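Local coordinates for DUF1116 domain-containing protein (Enterococcus faecalis, PDB 3CLQ), which is of unknown function but belongs to the AllG family and may resemble a subunit of oxamate carbamoyltransferase, at residues B[379-387]-B[398-409]; B[257-267]-B[302-312]. One frame throughout, in Å; residues are numbered along the deposited sequence.

Interaction 1: B[379-387]-B[398-409]; sequences MLPVINTAI and GAGLTNPPANVF
Val382 lays its CG2 methyl across the end of Leu401, 3.5 Å from CD1, the two side chains crossing at about a right angle. Beside them Asn384 runs its amide ND2 along CA and CB of Leu401, a packing contact on the face of the strand pair that also carries Ala386 and Ala399. The other face bears Ile383, Thr385 and Thr402. Both threonines hold OG1 anti to the backbone N (chi1 163° in Thr385, -158° in Thr402), which turns their methyls to each other, CG2 to CG2 at 3.7 Å. Ile383 lies alongside Thr402 with CG1 and CD1 against the same methyl. The polar ends of the threonines go elsewhere: Thr402 OG1 bonds to Arg286 O, and Thr385 OG1 donates to Ala386 O. Backbone N-H...O bonds run both ways between Ile383 and Thr402 and between Thr385 and Gly400; Ile387 N adds one to Gly398 O at 2.8 Å. Past the strand, Asn403 ND2 reaches Pro381 O at 3.0 Å from above the carbonyl plane, a bent bond. Pro404 CD packs 4.0 Å from Pro381 CB, while CD of the Pro381 ring meets CZ of Phe409 in helix 407-419. Strand 396-402 also bonds to Ile288 and Pro290 through its backbone. Strands 383-388 and 396-402 thus form an antiparallel beta hairpin, extended by a proline-rich join that leads into the C-terminal helix.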
HETATM    1  N   MSE B 379      10.754 -29.824 -10.754  1.00 59.61           N
HETATM    2  CA  MSE B 379      10.798 -28.436 -10.316  1.00 61.03           C
HETATM    3  C   MSE B 379      10.433 -28.255  -8.838  1.00 60.14           C
HETATM    4  O   MSE B 379       9.352 -28.670  -8.401  1.00 60.19           O
HETATM    5  CB  MSE B 379       9.839 -27.634 -11.181  1.00 61.02           C
HETATM    6  CG  MSE B 379       9.818 -26.179 -10.908  1.00 62.40           C
HETATM    7 SE   MSE B 379       8.392 -25.340 -11.972  0.55 65.00          SE
HETATM    8  CE  MSE B 379       7.151 -24.922 -10.557  1.00 63.51           C
ATOM      9  N   LEU B 380      11.319 -27.626  -8.067  1.00 59.31           N
ATOM     10  CA  LEU B 380      11.052 -27.395  -6.633  1.00 58.76           C
ATOM     11  C   LEU B 380      10.385 -26.051  -6.323  1.00 58.48           C
ATOM     12  O   LEU B 380      10.558 -25.073  -7.060  1.00 58.85           O
ATOM     13  CB  LEU B 380      12.348 -27.494  -5.825  1.00 59.12           C
ATOM     14  CG  LEU B 380      12.914 -28.846  -5.360  1.00 59.14           C
ATOM     15  CD1 LEU B 380      12.477 -30.018  -6.247  1.00 59.09           C
ATOM     16  CD2 LEU B 380      14.445 -28.771  -5.259  1.00 58.65           C
ATOM     17  N   PRO B 381       9.613 -25.991  -5.225  1.00 57.95           N
ATOM     18  CA  PRO B 381       9.133 -24.713  -4.726  1.00 57.74           C
ATOM     19  C   PRO B 381      10.269 -23.710  -4.602  1.00 57.87           C
ATOM     20  O   PRO B 381      11.338 -24.032  -4.107  1.00 58.06           O
ATOM     21  CB  PRO B 381       8.626 -25.067  -3.336  1.00 57.37           C
ATOM     22  CG  PRO B 381       8.132 -26.423  -3.489  1.00 57.21           C
ATOM     23  CD  PRO B 381       9.125 -27.099  -4.393  1.00 57.51           C
ATOM     24  N   VAL B 382      10.041 -22.506  -5.083  1.00 58.12           N
ATOM     25  CA  VAL B 382      11.000 -21.436  -4.921  1.00 58.00           C
ATOM     26  C   VAL B 382      10.560 -20.656  -3.708  1.00 57.94           C
ATOM     27  O   VAL B 382       9.393 -20.303  -3.599  1.00 58.04           O
ATOM     28  CB  VAL B 382      10.953 -20.481  -6.121  1.00 58.11           C
ATOM     29  CG1 VAL B 382       9.715 -19.563  -6.033  1.00 57.18           C
ATOM     30  CG2 VAL B 382      12.204 -19.662  -6.177  1.00 58.17           C
ATOM     31  N   ILE B 383      11.464 -20.395  -2.776  1.00 57.71           N
ATOM     32  CA  ILE B 383      11.102 -19.514  -1.678  1.00 57.52           C
ATOM     33  C   ILE B 383      12.085 -18.364  -1.537  1.00 57.91           C
ATOM     34  O   ILE B 383      13.286 -18.555  -1.616  1.00 58.43           O
ATOM     35  CB  ILE B 383      10.889 -20.269  -0.367  1.00 57.34           C
ATOM     36  CG1 ILE B 383      11.634 -19.602   0.762  1.00 57.19           C
ATOM     37  CG2 ILE B 383      11.351 -21.711  -0.449  1.00 57.44           C
ATOM     38  CD1 ILE B 383      11.564 -20.427   1.990  1.00 58.40           C
ATOM     39  N   ASN B 384      11.566 -17.155  -1.387  1.00 58.24           N
ATOM     40  CA  ASN B 384      12.412 -15.995  -1.154  1.00 58.49           C
ATOM     41  C   ASN B 384      12.356 -15.718   0.336  1.00 58.51           C
ATOM     42  O   ASN B 384      11.276 -15.667   0.927  1.00 58.73           O
ATOM     43  CB  ASN B 384      11.890 -14.766  -1.918  1.00 59.32           C
ATOM     44  CG  ASN B 384      12.190 -14.801  -3.444  1.00 59.83           C
ATOM     45  OD1 ASN B 384      11.439 -14.196  -4.245  1.00 60.37           O
ATOM     46  ND2 ASN B 384      13.291 -15.456  -3.841  1.00 58.85           N
ATOM     47  N   THR B 385      13.508 -15.541   0.954  1.00 58.13           N
ATOM     48  CA  THR B 385      13.563 -15.382   2.395  1.00 57.85           C
ATOM     49  C   THR B 385      14.768 -14.528   2.764  1.00 57.67           C
ATOM     50  O   THR B 385      15.672 -14.314   1.935  1.00 57.73           O
ATOM     51  CB  THR B 385      13.659 -16.755   3.099  1.00 58.59           C
ATOM     52  OG1 THR B 385      14.093 -16.570   4.448  1.00 60.68           O
ATOM     53  CG2 THR B 385      14.681 -17.650   2.418  1.00 58.30           C
ATOM     54  N   ALA B 386      14.776 -14.029   3.998  1.00 57.03           N
ATOM     55  CA  ALA B 386      15.912 -13.264   4.502  1.00 57.54           C
ATOM     56  C   ALA B 386      17.102 -14.175   4.791  1.00 57.76           C
ATOM     57  O   ALA B 386      16.919 -15.299   5.271  1.00 57.15           O
ATOM     58  CB  ALA B 386      15.519 -12.501   5.766  1.00 57.36           C
ATOM     59  N   ILE B 387      18.315 -13.701   4.501  1.00 58.04           N
ATOM     60  CA  ILE B 387      19.515 -14.408   4.964  1.00 58.64           C
ATOM     61  C   ILE B 387      20.001 -13.857   6.319  1.00 57.74           C
ATOM     62  O   ILE B 387      20.108 -12.648   6.523  1.00 57.88           O
ATOM     63  CB  ILE B 387      20.623 -14.507   3.870  1.00 59.57           C
ATOM     64  CG1 ILE B 387      21.258 -13.168   3.577  1.00 60.21           C
ATOM     65  CG2 ILE B 387      20.037 -14.954   2.537  1.00 59.95           C
ATOM     66  CD1 ILE B 387      21.928 -13.162   2.229  1.00 60.42           C
ATOM     67  N   GLY B 398      21.112  -9.663   4.606  1.00 53.55           N
ATOM     68  CA  GLY B 398      20.839  -9.768   3.167  1.00 52.20           C
ATOM     69  C   GLY B 398      19.629 -10.639   2.907  1.00 51.68           C
ATOM     70  O   GLY B 398      18.940 -11.017   3.850  1.00 51.59           O
ATOM     71  N   ALA B 399      19.365 -10.955   1.637  1.00 51.03           N
ATOM     72  CA  ALA B 399      18.232 -11.827   1.274  1.00 50.86           C
ATOM     73  C   ALA B 399      18.378 -12.465  -0.090  1.00 50.94           C
ATOM     74  O   ALA B 399      19.203 -12.023  -0.917  1.00 50.54           O
ATOM     75  CB  ALA B 399      16.926 -11.076   1.326  1.00 51.34           C
ATOM     76  N   GLY B 400      17.572 -13.496  -0.337  1.00 50.30           N
ATOM     77  CA  GLY B 400      17.745 -14.239  -1.574  1.00 51.93           C
ATOM     78  C   GLY B 400      16.836 -15.427  -1.750  1.00 52.40           C
ATOM     79  O   GLY B 400      15.963 -15.634  -0.931  1.00 52.87           O
ATOM     80  N   LEU B 401      17.075 -16.197  -2.816  1.00 53.25           N
ATOM     81  CA  LEU B 401      16.287 -17.380  -3.191  1.00 54.23           C
ATOM     82  C   LEU B 401      16.818 -18.714  -2.603  1.00 55.48           C
ATOM     83  O   LEU B 401      18.025 -18.999  -2.610  1.00 56.35           O
ATOM     84  CB  LEU B 401      16.221 -17.474  -4.719  1.00 54.22           C
ATOM     85  CG  LEU B 401      15.607 -18.670  -5.468  1.00 54.56           C
ATOM     86  CD1 LEU B 401      15.284 -18.265  -6.904  1.00 55.42           C
ATOM     87  CD2 LEU B 401      16.524 -19.891  -5.499  1.00 54.86           C
ATOM     88  N   THR B 402      15.910 -19.538  -2.110  1.00 55.31           N
ATOM     89  CA  THR B 402      16.290 -20.842  -1.617  1.00 56.60           C
ATOM     90  C   THR B 402      15.267 -21.921  -2.038  1.00 57.60           C
ATOM     91  O   THR B 402      14.243 -21.622  -2.654  1.00 58.06           O
ATOM     92  CB  THR B 402      16.509 -20.792  -0.085  1.00 56.71           C
ATOM     93  OG1 THR B 402      17.342 -21.882   0.318  1.00 57.76           O
ATOM     94  CG2 THR B 402      15.202 -20.835   0.684  1.00 56.20           C
ATOM     95  N   ASN B 403      15.541 -23.182  -1.750  1.00 58.49           N
ATOM     96  CA  ASN B 403      14.541 -24.213  -2.024  1.00 59.63           C
ATOM     97  C   ASN B 403      14.477 -25.229  -0.880  1.00 59.63           C
ATOM     98  O   ASN B 403      15.380 -25.283  -0.041  1.00 60.15           O
ATOM     99  CB  ASN B 403      14.808 -24.924  -3.370  1.00 60.46           C
ATOM    100  CG  ASN B 403      15.024 -23.940  -4.547  1.00 61.42           C
ATOM    101  OD1 ASN B 403      16.086 -23.328  -4.678  1.00 62.35           O
ATOM    102  ND2 ASN B 403      14.029 -23.823  -5.419  1.00 61.28           N
ATOM    103  N   PRO B 404      13.395 -26.014  -0.814  1.00 59.42           N
ATOM    104  CA  PRO B 404      13.461 -27.170   0.061  1.00 58.62           C
ATOM    105  C   PRO B 404      14.388 -28.156  -0.616  1.00 57.86           C
ATOM    106  O   PRO B 404      14.671 -27.991  -1.796  1.00 58.09           O
ATOM    107  CB  PRO B 404      12.023 -27.707   0.053  1.00 58.85           C
ATOM    108  CG  PRO B 404      11.196 -26.660  -0.561  1.00 58.65           C
ATOM    109  CD  PRO B 404      12.090 -25.900  -1.485  1.00 58.90           C
ATOM    110  N   PRO B 405      14.880 -29.167   0.119  1.00 57.43           N
ATOM    111  CA  PRO B 405      15.749 -30.194  -0.462  1.00 56.98           C
ATOM    112  C   PRO B 405      14.958 -31.298  -1.172  1.00 56.54           C
ATOM    113  O   PRO B 405      13.877 -31.667  -0.735  1.00 56.84           O
ATOM    114  CB  PRO B 405      16.462 -30.765   0.763  1.00 56.99           C
ATOM    115  CG  PRO B 405      15.466 -30.630   1.859  1.00 56.83           C
ATOM    116  CD  PRO B 405      14.641 -29.395   1.553  1.00 57.18           C
ATOM    117  N   ALA B 406      15.502 -31.836  -2.252  1.00 56.36           N
ATOM    118  CA  ALA B 406      14.764 -32.790  -3.074  1.00 55.50           C
ATOM    119  C   ALA B 406      14.185 -33.979  -2.310  1.00 54.69           C
ATOM    120  O   ALA B 406      13.045 -34.373  -2.562  1.00 54.26           O
ATOM    121  CB  ALA B 406      15.634 -33.276  -4.225  1.00 55.72           C
ATOM    122  N   ASN B 407      14.966 -34.529  -1.380  1.00 54.17           N
ATOM    123  CA  ASN B 407      14.649 -35.820  -0.730  1.00 54.67           C
ATOM    124  C   ASN B 407      13.301 -35.804  -0.021  1.00 54.57           C
ATOM    125  O   ASN B 407      12.552 -36.784  -0.017  1.00 55.05           O
ATOM    126  CB  ASN B 407      15.743 -36.235   0.290  1.00 54.05           C
ATOM    127  CG  ASN B 407      15.682 -35.406   1.580  1.00 54.10           C
ATOM    128  OD1 ASN B 407      16.009 -34.212   1.577  1.00 53.81           O
ATOM    129  ND2 ASN B 407      15.220 -36.024   2.671  1.00 52.99           N
ATOM    130  N   VAL B 408      13.008 -34.683   0.602  1.00 54.16           N
ATOM    131  CA  VAL B 408      11.832 -34.595   1.432  1.00 55.01           C
ATOM    132  C   VAL B 408      10.551 -34.992   0.671  1.00 56.25           C
ATOM    133  O   VAL B 408       9.653 -35.610   1.243  1.00 56.38           O
ATOM    134  CB  VAL B 408      11.774 -33.206   2.090  1.00 54.05           C
ATOM    135  CG1 VAL B 408      10.515 -32.452   1.696  1.00 53.34           C
ATOM    136  CG2 VAL B 408      11.961 -33.345   3.584  1.00 53.02           C
ATOM    137  N   PHE B 409      10.509 -34.680  -0.626  1.00 57.23           N
ATOM    138  CA  PHE B 409       9.385 -35.044  -1.493  1.00 57.88           C
ATOM    139  C   PHE B 409       9.356 -36.535  -1.877  1.00 58.46           C
ATOM    140  O   PHE B 409       8.296 -37.164  -1.875  1.00 59.13           O
ATOM    141  CB  PHE B 409       9.389 -34.157  -2.734  1.00 58.33           C
ATOM    142  CG  PHE B 409       9.178 -32.698  -2.417  1.00 59.37           C
ATOM    143  CD1 PHE B 409       7.904 -32.143  -2.427  1.00 59.38           C
ATOM    144  CD2 PHE B 409      10.247 -31.886  -2.072  1.00 59.75           C
ATOM    145  CE1 PHE B 409       7.712 -30.811  -2.123  1.00 59.32           C
ATOM    146  CE2 PHE B 409      10.058 -30.545  -1.772  1.00 59.51           C
ATOM    147  CZ  PHE B 409       8.793 -30.010  -1.797  1.00 59.29           C
TER

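Interaction 2: B[257-267]-B[302-312]; sequences VTTMCRNGVEF and LDMGDSAITET
The Arg262 guanidinium has the backbone carbon C of Met304 over one face and CB of Ala308 3.5 Å above the opposite one, both toward the rim; Asp303 OD2 and Gly305 O lie at its edge. Asp303 OD2 also sits in the plane of the Phe267 ring, at its edge and 3.3 Å from CE1, with carboxylate and ring nearly coplanar, while Cys261 O lies over one face of that ring, toward its rim. The setting is the margin of a four-stranded antiparallel sheet, where short strand 304-305 pairs with strand 257-263 and the chain then turns into helix 309-313. Arg262 N and Gly305 N exchange bonds with each other's carbonyl oxygens. NH2 of the same arginine takes Gly305 O as well, at 2.7 Å, so this oxygen is gripped from opposite faces of its plane. A salt bridge joins Arg262 NE to Asp303 OD2, its modelled length of 2.5 Å being doubtfully short; the planes of the two groups stand 71° apart. Arg262 reaches this place by a sharp bend at chi2 (-92°), and its buried charge is probably balanced by the carboxylate. NH2 also makes a long, weak bond to Ser307 OG. Farther along, Ala308 CB touches Met260 O, and the bent selenomethionine side chain of Met260 brings CE to 3.3 Å from Thr312 OG1. Thr312 OG1 in turn donates to Ala308 O at 3.1 Å, a carbonyl that receives Thr312 N from the opposite face of its plane.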
ATOM      1  N   VAL B 257       1.018 -30.360   0.001  1.00 51.33           N
ATOM      2  CA  VAL B 257       1.900 -29.922   1.085  1.00 51.82           C
ATOM      3  C   VAL B 257       1.178 -28.950   1.995  1.00 52.11           C
ATOM      4  O   VAL B 257       0.693 -27.947   1.536  1.00 52.85           O
ATOM      5  CB  VAL B 257       3.140 -29.211   0.531  1.00 51.72           C
ATOM      6  CG1 VAL B 257       4.003 -28.704   1.656  1.00 52.32           C
ATOM      7  CG2 VAL B 257       3.951 -30.157  -0.320  1.00 51.50           C
ATOM      8  N   THR B 258       1.094 -29.219   3.287  1.00 52.66           N
ATOM      9  CA  THR B 258       0.385 -28.265   4.143  1.00 53.06           C
ATOM     10  C   THR B 258       1.259 -27.503   5.138  1.00 53.86           C
ATOM     11  O   THR B 258       0.735 -26.748   5.966  1.00 55.14           O
ATOM     12  CB  THR B 258      -0.715 -28.947   4.890  1.00 52.68           C
ATOM     13  OG1 THR B 258      -0.153 -29.998   5.682  1.00 51.80           O
ATOM     14  CG2 THR B 258      -1.685 -29.541   3.904  1.00 53.43           C
ATOM     15  N   THR B 259       2.574 -27.691   5.042  1.00 53.14           N
ATOM     16  CA  THR B 259       3.562 -27.029   5.887  1.00 53.73           C
ATOM     17  C   THR B 259       4.936 -27.046   5.180  1.00 54.70           C
ATOM     18  O   THR B 259       5.395 -28.095   4.689  1.00 54.66           O
ATOM     19  CB  THR B 259       3.762 -27.800   7.239  1.00 54.14           C
ATOM     20  OG1 THR B 259       2.577 -27.748   8.044  1.00 54.02           O
ATOM     21  CG2 THR B 259       4.945 -27.232   8.030  1.00 53.92           C
HETATM   22  N   MSE B 260       5.611 -25.912   5.136  1.00 54.02           N
HETATM   23  CA  MSE B 260       7.022 -25.921   4.820  1.00 55.65           C
HETATM   24  C   MSE B 260       7.650 -25.084   5.900  1.00 54.64           C
HETATM   25  O   MSE B 260       7.196 -23.967   6.157  1.00 54.38           O
HETATM   26  CB  MSE B 260       7.323 -25.356   3.432  1.00 55.86           C
HETATM   27  CG  MSE B 260       6.929 -26.282   2.300  1.00 57.86           C
HETATM   28 SE   MSE B 260       7.545 -25.714   0.505  0.70 60.38          SE
HETATM   29  CE  MSE B 260       6.853 -23.877   0.655  1.00 59.82           C
ATOM     30  N   CYS B 261       8.668 -25.628   6.559  1.00 53.47           N
ATOM     31  CA  CYS B 261       9.300 -24.906   7.648  1.00 52.55           C
ATOM     32  C   CYS B 261      10.710 -25.391   7.879  1.00 52.45           C
ATOM     33  O   CYS B 261      11.101 -26.461   7.411  1.00 52.04           O
ATOM     34  CB  CYS B 261       8.485 -25.021   8.933  1.00 52.15           C
ATOM     35  SG  CYS B 261       8.316 -26.704   9.511  1.00 52.43           S
ATOM     36  N   ARG B 262      11.479 -24.586   8.600  1.00 52.13           N
ATOM     37  CA  ARG B 262      12.872 -24.900   8.836  1.00 52.11           C
ATOM     38  C   ARG B 262      13.306 -24.335  10.183  1.00 52.36           C
ATOM     39  O   ARG B 262      12.705 -23.384  10.684  1.00 52.16           O
ATOM     40  CB  ARG B 262      13.748 -24.363   7.702  1.00 50.90           C
ATOM     41  CG  ARG B 262      13.401 -22.982   7.287  1.00 50.82           C
ATOM     42  CD  ARG B 262      12.400 -22.973   6.152  1.00 51.18           C
ATOM     43  NE  ARG B 262      12.591 -21.783   5.331  1.00 52.49           N
ATOM     44  CZ  ARG B 262      11.972 -20.620   5.536  1.00 53.11           C
ATOM     45  NH1 ARG B 262      12.229 -19.578   4.755  1.00 53.56           N
ATOM     46  NH2 ARG B 262      11.097 -20.491   6.522  1.00 52.96           N
ATOM     47  N   ASN B 263      14.333 -24.953  10.768  1.00 52.29           N
ATOM     48  CA  ASN B 263      14.842 -24.577  12.089  1.00 52.76           C
ATOM     49  C   ASN B 263      16.342 -24.287  12.090  1.00 53.02           C
ATOM     50  O   ASN B 263      16.998 -24.437  13.113  1.00 53.62           O
ATOM     51  CB  ASN B 263      14.518 -25.660  13.137  1.00 51.84           C
ATOM     52  CG  ASN B 263      15.105 -27.014  12.784  1.00 51.34           C
ATOM     53  OD1 ASN B 263      16.120 -27.108  12.098  1.00 51.27           O
ATOM     54  ND2 ASN B 263      14.461 -28.070  13.247  1.00 51.30           N
ATOM     55  N   GLY B 264      16.883 -23.892  10.942  1.00 53.14           N
ATOM     56  CA  GLY B 264      18.278 -23.503  10.858  1.00 52.88           C
ATOM     57  C   GLY B 264      19.181 -24.695  10.660  1.00 53.88           C
ATOM     58  O   GLY B 264      20.383 -24.535  10.422  1.00 55.15           O
ATOM     59  N   VAL B 265      18.615 -25.896  10.767  1.00 53.07           N
ATOM     60  CA  VAL B 265      19.380 -27.115  10.570  1.00 52.26           C
ATOM     61  C   VAL B 265      18.657 -28.032   9.580  1.00 52.13           C
ATOM     62  O   VAL B 265      19.284 -28.620   8.700  1.00 51.82           O
ATOM     63  CB  VAL B 265      19.613 -27.865  11.917  1.00 52.86           C
ATOM     64  CG1 VAL B 265      20.420 -29.133  11.708  1.00 52.05           C
ATOM     65  CG2 VAL B 265      20.312 -26.975  12.933  1.00 52.79           C
ATOM     66  N   GLU B 266      17.339 -28.162   9.728  1.00 51.88           N
ATOM     67  CA  GLU B 266      16.567 -29.054   8.872  1.00 52.26           C
ATOM     68  C   GLU B 266      15.361 -28.396   8.234  1.00 53.01           C
ATOM     69  O   GLU B 266      14.744 -27.485   8.797  1.00 53.80           O
ATOM     70  CB  GLU B 266      16.052 -30.252   9.657  1.00 52.81           C
ATOM     71  CG  GLU B 266      17.093 -31.261  10.066  1.00 53.71           C
ATOM     72  CD  GLU B 266      16.489 -32.627  10.308  1.00 54.17           C
ATOM     73  OE1 GLU B 266      15.487 -32.726  11.055  1.00 54.36           O
ATOM     74  OE2 GLU B 266      17.014 -33.605   9.741  1.00 54.65           O
ATOM     75  N   PHE B 267      14.999 -28.894   7.061  1.00 52.86           N
ATOM     76  CA  PHE B 267      13.768 -28.496   6.407  1.00 52.11           C
ATOM     77  C   PHE B 267      12.739 -29.597   6.602  1.00 52.41           C
ATOM     78  O   PHE B 267      13.069 -30.803   6.534  1.00 52.73           O
ATOM     79  CB  PHE B 267      14.010 -28.299   4.935  1.00 52.14           C
ATOM     80  CG  PHE B 267      13.076 -27.378   4.318  1.00 53.70           C
ATOM     81  CD1 PHE B 267      13.445 -26.066   4.069  1.00 54.13           C
ATOM     82  CD2 PHE B 267      11.786 -27.786   4.002  1.00 54.45           C
ATOM     83  CE1 PHE B 267      12.541 -25.183   3.488  1.00 53.00           C
ATOM     84  CE2 PHE B 267      10.895 -26.908   3.420  1.00 53.17           C
ATOM     85  CZ  PHE B 267      11.285 -25.614   3.166  1.00 52.86           C
ATOM     86  N   LEU B 302      22.015 -21.436   7.701  1.00 58.29           N
ATOM     87  CA  LEU B 302      21.056 -22.180   6.884  1.00 58.87           C
ATOM     88  C   LEU B 302      19.609 -21.661   7.083  1.00 59.74           C
ATOM     89  O   LEU B 302      19.233 -21.211   8.167  1.00 59.54           O
ATOM     90  CB  LEU B 302      21.136 -23.685   7.182  1.00 58.18           C
ATOM     91  CG  LEU B 302      22.519 -24.357   7.158  1.00 58.03           C
ATOM     92  CD1 LEU B 302      22.743 -25.194   8.407  1.00 57.43           C
ATOM     93  CD2 LEU B 302      22.740 -25.196   5.909  1.00 57.72           C
ATOM     94  N   ASP B 303      18.824 -21.720   6.010  1.00 60.42           N
ATOM     95  CA  ASP B 303      17.395 -21.452   6.016  1.00 61.06           C
ATOM     96  C   ASP B 303      16.716 -21.704   7.368  1.00 61.16           C
ATOM     97  O   ASP B 303      16.771 -22.800   7.906  1.00 59.88           O
ATOM     98  CB  ASP B 303      16.757 -22.328   4.940  1.00 62.52           C
ATOM     99  CG  ASP B 303      15.402 -21.819   4.488  1.00 64.57           C
ATOM    100  OD1 ASP B 303      15.168 -20.570   4.452  1.00 64.98           O
ATOM    101  OD2 ASP B 303      14.569 -22.693   4.145  1.00 65.44           O
HETATM  102  N   MSE B 304      16.047 -20.691   7.905  1.00 62.16           N
HETATM  103  CA  MSE B 304      15.407 -20.838   9.214  1.00 63.08           C
HETATM  104  C   MSE B 304      14.127 -20.000   9.365  1.00 62.69           C
HETATM  105  O   MSE B 304      14.123 -18.815   9.057  1.00 63.32           O
HETATM  106  CB  MSE B 304      16.404 -20.470  10.316  1.00 63.49           C
HETATM  107  CG  MSE B 304      15.917 -20.735  11.744  1.00 64.15           C
HETATM  108 SE   MSE B 304      17.099 -19.953  13.121  0.70 64.45          SE
HETATM  109  CE  MSE B 304      17.117 -18.117  12.424  1.00 64.59           C
ATOM    110  N   GLY B 305      13.054 -20.621   9.848  1.00 61.91           N
ATOM    111  CA  GLY B 305      11.828 -19.903  10.186  1.00 61.80           C
ATOM    112  C   GLY B 305      10.561 -20.592   9.711  1.00 61.52           C
ATOM    113  O   GLY B 305      10.622 -21.525   8.924  1.00 62.08           O
ATOM    114  N   ASP B 306       9.402 -20.145  10.173  1.00 61.01           N
ATOM    115  CA  ASP B 306       8.174 -20.748   9.693  1.00 61.48           C
ATOM    116  C   ASP B 306       7.561 -19.957   8.531  1.00 62.32           C
ATOM    117  O   ASP B 306       6.521 -20.329   7.981  1.00 62.46           O
ATOM    118  CB  ASP B 306       7.180 -20.927  10.834  1.00 61.12           C
ATOM    119  CG  ASP B 306       7.549 -22.073  11.751  1.00 61.76           C
ATOM    120  OD1 ASP B 306       7.190 -21.987  12.944  1.00 62.72           O
ATOM    121  OD2 ASP B 306       8.205 -23.053  11.304  1.00 61.32           O
ATOM    122  N   SER B 307       8.246 -18.888   8.133  1.00 62.88           N
ATOM    123  CA  SER B 307       7.706 -17.932   7.178  1.00 63.09           C
ATOM    124  C   SER B 307       7.410 -18.543   5.831  1.00 61.93           C
ATOM    125  O   SER B 307       6.800 -17.900   4.997  1.00 62.75           O
ATOM    126  CB  SER B 307       8.676 -16.764   6.994  1.00 64.30           C
ATOM    127  OG  SER B 307      10.006 -17.249   6.874  1.00 66.54           O
ATOM    128  N   ALA B 308       7.859 -19.768   5.609  1.00 60.36           N
ATOM    129  CA  ALA B 308       7.710 -20.410   4.319  1.00 58.98           C
ATOM    130  C   ALA B 308       6.306 -20.963   4.162  1.00 58.30           C
ATOM    131  O   ALA B 308       5.980 -21.562   3.147  1.00 58.19           O
ATOM    132  CB  ALA B 308       8.736 -21.524   4.170  1.00 59.45           C
ATOM    133  N   ILE B 309       5.470 -20.767   5.173  1.00 57.50           N
ATOM    134  CA  ILE B 309       4.095 -21.235   5.104  1.00 56.71           C
ATOM    135  C   ILE B 309       3.417 -20.349   4.067  1.00 56.43           C
ATOM    136  O   ILE B 309       2.445 -20.701   3.409  1.00 56.67           O
ATOM    137  CB  ILE B 309       3.392 -21.098   6.475  1.00 56.14           C
ATOM    138  CG1 ILE B 309       2.034 -21.793   6.449  1.00 55.89           C
ATOM    139  CG2 ILE B 309       3.292 -19.624   6.925  1.00 54.76           C
ATOM    140  CD1 ILE B 309       2.136 -23.271   6.683  1.00 56.81           C
ATOM    141  N   THR B 310       3.972 -19.168   3.969  1.00 55.24           N
ATOM    142  CA  THR B 310       3.601 -18.170   3.022  1.00 55.62           C
ATOM    143  C   THR B 310       3.634 -18.673   1.551  1.00 55.40           C
ATOM    144  O   THR B 310       2.641 -18.610   0.834  1.00 54.41           O
ATOM    145  CB  THR B 310       4.538 -16.973   3.295  1.00 56.05           C
ATOM    146  OG1 THR B 310       3.993 -16.201   4.388  1.00 55.36           O
ATOM    147  CG2 THR B 310       4.720 -16.124   2.109  1.00 55.97           C
ATOM    148  N   GLU B 311       4.768 -19.176   1.101  1.00 55.15           N
ATOM    149  CA  GLU B 311       4.787 -19.785  -0.206  1.00 55.77           C
ATOM    150  C   GLU B 311       3.998 -21.088  -0.234  1.00 55.21           C
ATOM    151  O   GLU B 311       3.522 -21.489  -1.310  1.00 55.42           O
ATOM    152  CB  GLU B 311       6.218 -19.985  -0.688  1.00 56.69           C
ATOM    153  CG  GLU B 311       7.227 -19.546   0.350  1.00 59.02           C
ATOM    154  CD  GLU B 311       7.908 -18.241  -0.018  1.00 60.66           C
ATOM    155  OE1 GLU B 311       8.052 -17.973  -1.229  1.00 60.99           O
ATOM    156  OE2 GLU B 311       8.322 -17.493   0.900  1.00 62.21           O
ATOM    157  N   THR B 312       3.841 -21.742   0.922  1.00 53.54           N
ATOM    158  CA  THR B 312       2.997 -22.949   0.968  1.00 53.02           C
ATOM    159  C   THR B 312       1.569 -22.582   0.614  1.00 53.82           C
ATOM    160  O   THR B 312       0.858 -23.406   0.072  1.00 55.16           O
ATOM    161  CB  THR B 312       2.971 -23.701   2.338  1.00 52.10           C
ATOM    162  OG1 THR B 312       4.280 -24.110   2.715  1.00 50.28           O
ATOM    163  CG2 THR B 312       2.118 -24.954   2.235  1.00 52.02           C
TER

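Overall arrangement
Both segments of interaction 2 precede those of interaction 1 in the sequence, yet their centres lie only about 9 Å apart, and the two contacts touch. They belong to different antiparallel sheets: the four-stranded one of strands 280-283, 266-271, 257-263 and 304-305, and the hairpin of strands 383-388 and 396-402. Ile383 and Thr385 of the hairpin pack on Arg262, Ile383 also meets Glu311, and Pro381 and Pro404 touch Met260. Interaction 2 lies nearer the centre of the chain, about 8 Å from it, against about 14 Å for interaction 1. The hairpin, which precedes the C-terminal helix, thereby packs on strand 257-263 within the AllG family region, so that two buried contacts lie against each other.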